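Local structure of galectin-1 (Bufo arenarum, 1A78) at residues S40-A48 / F90-F101. The protein binds beta-galactosides as a homodimer, probably along with a wide array of complex carbohydrates, and may regulate cell apoptosis and differentiation. Numbering follows the deposited sequence.
With YIO (1-thio-beta-D-galactopyranose), chain C.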
loop_
_atom_site.group_PDB
_atom_site.type_symbol
_atom_site.label_atom_id
_atom_site.label_comp_id
_atom_site.label_asym_id
_atom_site.label_seq_id
_atom_site.Cartn_x
_atom_site.Cartn_y
_atom_site.Cartn_z
ATOM N N SER A 40 -7.898 5.326 -15.112
ATOM C CA SER A 40 -8.065 6.120 -16.329
ATOM C C SER A 40 -7.841 7.586 -16.102
ATOM O O SER A 40 -8.076 8.371 -17.009
ATOM C CB SER A 40 -9.487 5.998 -16.886
ATOM O OG SER A 40 -9.821 4.660 -17.173
ATOM N N ASN A 41 -7.493 7.977 -14.877
ATOM C CA ASN A 41 -7.291 9.388 -14.566
ATOM C C ASN A 41 -6.105 9.501 -13.662
ATOM O O ASN A 41 -6.191 9.103 -12.513
ATOM C CB ASN A 41 -8.507 9.990 -13.849
ATOM C CG ASN A 41 -9.793 9.898 -14.673
ATOM O OD1 ASN A 41 -10.107 10.781 -15.480
ATOM N ND2 ASN A 41 -10.550 8.833 -14.456
ATOM N N PHE A 42 -4.988 9.984 -14.204
ATOM C CA PHE A 42 -3.748 10.167 -13.456
ATOM C C PHE A 42 -3.445 11.645 -13.349
ATOM O O PHE A 42 -3.597 12.381 -14.304
ATOM C CB PHE A 42 -2.570 9.505 -14.163
ATOM C CG PHE A 42 -2.689 8.010 -14.298
ATOM C CD1 PHE A 42 -3.443 7.256 -13.380
ATOM C CD2 PHE A 42 -2.007 7.341 -15.311
ATOM C CE1 PHE A 42 -3.506 5.866 -13.469
ATOM C CE2 PHE A 42 -2.064 5.940 -15.411
ATOM C CZ PHE A 42 -2.812 5.206 -14.487
ATOM N N LEU A 43 -3.128 12.098 -12.146
ATOM C CA LEU A 43 -2.740 13.485 -11.938
ATOM C C LEU A 43 -1.279 13.463 -12.382
ATOM O O LEU A 43 -0.823 14.381 -13.038
ATOM C CB LEU A 43 -2.844 13.851 -10.457
ATOM C CG LEU A 43 -3.399 15.225 -10.085
ATOM C CD1 LEU A 43 -4.805 15.435 -10.675
ATOM C CD2 LEU A 43 -3.438 15.339 -8.559
ATOM N N LEU A 44 -0.601 12.347 -12.119
ATOM C CA LEU A 44 0.780 12.152 -12.496
ATOM C C LEU A 44 1.092 10.721 -12.891
ATOM O O LEU A 44 0.819 9.808 -12.123
ATOM C CB LEU A 44 1.743 12.506 -11.335
ATOM C CG LEU A 44 3.250 12.141 -11.545
ATOM C CD1 LEU A 44 3.845 12.888 -12.763
ATOM C CD2 LEU A 44 4.086 12.473 -10.333
ATOM N N HIS A 45 1.618 10.540 -14.105
ATOM C CA HIS A 45 2.110 9.250 -14.602
ATOM C C HIS A 45 3.624 9.510 -14.741
ATOM O O HIS A 45 4.058 10.314 -15.586
ATOM C CB HIS A 45 1.516 8.864 -15.964
ATOM C CG HIS A 45 2.248 7.743 -16.660
ATOM N ND1 HIS A 45 2.018 6.408 -16.388
ATOM C CD2 HIS A 45 3.190 7.760 -17.636
ATOM C CE1 HIS A 45 2.784 5.652 -17.157
ATOM N NE2 HIS A 45 3.505 6.447 -17.926
ATOM N N PHE A 46 4.389 8.887 -13.849
ATOM C CA PHE A 46 5.839 9.002 -13.773
ATOM C C PHE A 46 6.443 7.762 -14.431
ATOM O O PHE A 46 6.482 6.699 -13.829
ATOM C CB PHE A 46 6.214 9.085 -12.294
ATOM C CG PHE A 46 7.672 9.077 -12.034
ATOM C CD1 PHE A 46 8.353 7.878 -11.889
ATOM C CD2 PHE A 46 8.372 10.267 -11.951
ATOM C CE1 PHE A 46 9.710 7.865 -11.676
ATOM C CE2 PHE A 46 9.740 10.270 -11.732
ATOM C CZ PHE A 46 10.412 9.071 -11.597
ATOM N N ASN A 47 6.962 7.898 -15.643
ATOM C CA ASN A 47 7.497 6.748 -16.360
ATOM C C ASN A 47 9.015 6.828 -16.633
ATOM O O ASN A 47 9.463 7.670 -17.416
ATOM C CB ASN A 47 6.695 6.631 -17.663
ATOM C CG ASN A 47 7.000 5.377 -18.460
ATOM O OD1 ASN A 47 6.570 5.280 -19.604
ATOM N ND2 ASN A 47 7.690 4.397 -17.868
ATOM N N ALA A 48 9.799 5.981 -15.966
ATOM C CA ALA A 48 11.249 5.957 -16.161
ATOM C C ALA A 48 11.538 4.947 -17.264
ATOM O O ALA A 48 11.414 3.733 -17.059
ATOM C CB ALA A 48 11.970 5.564 -14.875
ATOM N N PHE A 90 6.984 11.615 -3.575
ATOM C CA PHE A 90 6.129 12.571 -4.241
ATOM C C PHE A 90 5.458 13.377 -3.166
ATOM O O PHE A 90 4.778 12.832 -2.300
ATOM C CB PHE A 90 5.036 11.853 -5.051
ATOM C CG PHE A 90 5.546 10.786 -5.929
ATOM C CD1 PHE A 90 5.731 9.507 -5.444
ATOM C CD2 PHE A 90 5.889 11.065 -7.249
ATOM C CE1 PHE A 90 6.267 8.505 -6.256
ATOM C CE2 PHE A 90 6.424 10.077 -8.081
ATOM C CZ PHE A 90 6.618 8.799 -7.589
ATOM N N GLU A 91 5.591 14.682 -3.272
ATOM C CA GLU A 91 5.016 15.595 -2.333
ATOM C C GLU A 91 3.940 16.315 -3.105
ATOM O O GLU A 91 4.187 16.809 -4.205
ATOM C CB GLU A 91 6.097 16.563 -1.872
ATOM C CG GLU A 91 5.694 17.488 -0.749
ATOM C CD GLU A 91 6.714 18.590 -0.572
ATOM O OE1 GLU A 91 7.925 18.289 -0.403
ATOM O OE2 GLU A 91 6.315 19.763 -0.662
ATOM N N TYR A 92 2.748 16.394 -2.528
ATOM C CA TYR A 92 1.618 17.029 -3.178
ATOM C C TYR A 92 1.349 18.403 -2.613
ATOM O O TYR A 92 1.217 18.577 -1.409
ATOM C CB TYR A 92 0.381 16.134 -3.024
ATOM C CG TYR A 92 -0.916 16.682 -3.569
ATOM C CD1 TYR A 92 -0.949 17.479 -4.719
ATOM C CD2 TYR A 92 -2.127 16.368 -2.958
ATOM C CE1 TYR A 92 -2.154 17.937 -5.238
ATOM C CE2 TYR A 92 -3.341 16.827 -3.476
ATOM C CZ TYR A 92 -3.348 17.603 -4.611
ATOM O OH TYR A 92 -4.552 18.031 -5.127
ATOM N N GLN A 93 1.336 19.384 -3.503
ATOM C CA GLN A 93 1.037 20.764 -3.177
ATOM C C GLN A 93 -0.126 21.073 -4.145
ATOM O O GLN A 93 -0.240 20.447 -5.196
ATOM C CB GLN A 93 2.264 21.628 -3.433
ATOM C CG GLN A 93 3.489 21.269 -2.551
ATOM C CD GLN A 93 3.327 21.689 -1.079
ATOM O OE1 GLN A 93 2.616 22.641 -0.770
ATOM N NE2 GLN A 93 3.973 20.966 -0.174
ATOM N N THR A 94 -1.021 21.985 -3.798
ATOM C CA THR A 94 -2.174 22.241 -4.668
ATOM C C THR A 94 -1.890 22.694 -6.104
ATOM O O THR A 94 -2.777 22.651 -6.967
ATOM C CB THR A 94 -3.135 23.273 -4.028
ATOM O OG1 THR A 94 -2.377 24.370 -3.499
ATOM C CG2 THR A 94 -3.957 22.628 -2.909
ATOM N N GLN A 95 -0.660 23.132 -6.357
ATOM C CA GLN A 95 -0.292 23.650 -7.662
ATOM C C GLN A 95 0.665 22.773 -8.443
ATOM O O GLN A 95 0.664 22.804 -9.673
ATOM C CB GLN A 95 0.300 25.055 -7.497
ATOM C CG GLN A 95 1.266 25.172 -6.299
ATOM C CD GLN A 95 1.945 26.536 -6.216
ATOM O OE1 GLN A 95 3.152 26.630 -5.932
ATOM N NE2 GLN A 95 1.179 27.603 -6.468
ATOM N N LYS A 96 1.448 21.970 -7.736
ATOM C CA LYS A 96 2.429 21.108 -8.376
ATOM C C LYS A 96 2.765 19.927 -7.465
ATOM O O LYS A 96 2.530 19.974 -6.256
ATOM C CB LYS A 96 3.716 21.901 -8.628
ATOM C CG LYS A 96 4.491 22.174 -7.334
ATOM C CD LYS A 96 5.749 23.005 -7.519
ATOM C CE LYS A 96 5.425 24.461 -7.718
ATOM N NZ LYS A 96 6.637 25.303 -7.468
ATOM N N ILE A 97 3.374 18.901 -8.040
ATOM C CA ILE A 97 3.778 17.730 -7.293
ATOM C C ILE A 97 5.279 17.736 -7.394
ATOM O O ILE A 97 5.817 17.909 -8.478
ATOM C CB ILE A 97 3.214 16.433 -7.909
ATOM C CG1 ILE A 97 1.690 16.406 -7.713
ATOM C CG2 ILE A 97 3.905 15.216 -7.297
ATOM C CD1 ILE A 97 0.945 15.280 -8.417
ATOM N N ILE A 98 5.962 17.646 -6.264
ATOM C CA ILE A 98 7.411 17.638 -6.257
ATOM C C ILE A 98 7.886 16.191 -6.178
ATOM O O ILE A 98 7.413 15.438 -5.326
ATOM C CB ILE A 98 7.937 18.477 -5.074
ATOM C CG1 ILE A 98 7.539 19.939 -5.297
ATOM C CG2 ILE A 98 9.451 18.318 -4.915
ATOM C CD1 ILE A 98 7.254 20.746 -4.024
ATOM N N ILE A 99 8.762 15.794 -7.105
ATOM C CA ILE A 99 9.312 14.443 -7.149
ATOM C C ILE A 99 10.785 14.501 -6.704
ATOM O O ILE A 99 11.558 15.297 -7.240
ATOM C CB ILE A 99 9.236 13.837 -8.585
ATOM C CG1 ILE A 99 7.791 13.837 -9.119
ATOM C CG2 ILE A 99 9.762 12.403 -8.576
ATOM C CD1 ILE A 99 7.362 15.075 -9.865
ATOM N N LYS A 100 11.174 13.668 -5.733
ATOM C CA LYS A 100 12.541 13.664 -5.232
ATOM C C LYS A 100 13.098 12.261 -5.277
ATOM O O LYS A 100 12.394 11.288 -5.000
ATOM C CB LYS A 100 12.617 14.226 -3.812
ATOM C CG LYS A 100 11.399 15.046 -3.399
ATOM C CD LYS A 100 11.721 16.088 -2.327
ATOM C CE LYS A 100 10.442 16.786 -1.804
ATOM N NZ LYS A 100 10.704 17.871 -0.771
ATOM N N PHE A 101 14.368 12.165 -5.652
ATOM C CA PHE A 101 15.061 10.895 -5.792
ATOM C C PHE A 101 16.010 10.727 -4.630
ATOM O O PHE A 101 16.476 11.715 -4.057
ATOM C CB PHE A 101 15.833 10.874 -7.126
ATOM C CG PHE A 101 14.955 11.094 -8.338
ATOM C CD1 PHE A 101 13.925 10.204 -8.640
ATOM C CD2 PHE A 101 15.090 12.240 -9.112
ATOM C CE1 PHE A 101 13.045 10.459 -9.677
ATOM C CE2 PHE A 101 14.217 12.507 -10.155
ATOM C CZ PHE A 101 13.191 11.616 -10.435
HETATM C C1 YIO C . 2.718 6.600 -24.099
HETATM C C2 YIO C . 2.849 5.363 -23.248
HETATM C C3 YIO C . 2.037 5.517 -21.977
HETATM C C4 YIO C . 2.563 6.710 -21.229
HETATM C C5 YIO C . 2.483 7.945 -22.126
HETATM C C6 YIO C . 3.105 9.161 -21.491
HETATM O O2 YIO C . 2.389 4.243 -23.970
HETATM O O3 YIO C . 2.193 4.360 -21.177
HETATM O O4 YIO C . 3.902 6.458 -20.834
HETATM O O5 YIO C . 3.170 7.741 -23.375
HETATM O O6 YIO C . 2.651 10.331 -22.154
HETATM S S1 YIO C . 3.955 6.390 -25.407
#
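Leu44 and Phe46 both hold CG anti to the backbone N (chi1 171° and 174°), which carries their side chains across the core to residues 90-101. Phe90 has CG beside its own backbone N and turns its ring edge to the face of Phe46. The two planes stand at 81°, a T-shaped stack with centroids 5.9 Å apart. At the far end of the Phe46 ring, CZ meets the edge of Phe101 at CE1, 3.5 Å away. Ile99 adds its CG2 methyl, 3.8 Å from Phe46 CE2. Leu44 works mainly through CD2, which lies 3.8 Å from Phe90 CD2 and also touches Ile97 CG2 and Ile99 CG1; its CB meets Ile97 CD1. Leu43 CD2 reaches Tyr92 and Ile97 more loosely. Leu43 and Leu44 form a classic beta bulge opposite Leu35.

This is face-to-face packing of the two sheets of the galectin beta-sandwich. The alternating residues His45 and Asn47 lie on the other side of strand 44-48, in the galactoside site. His45 NE2 gives a weak hydrogen bond to O4 of the thiogalactose. No hydrogen bond links the segments. The join therefore rests on apolar and ring packing, which leaves the polar side chains of His45 and Asn47 on the other face for the sugar.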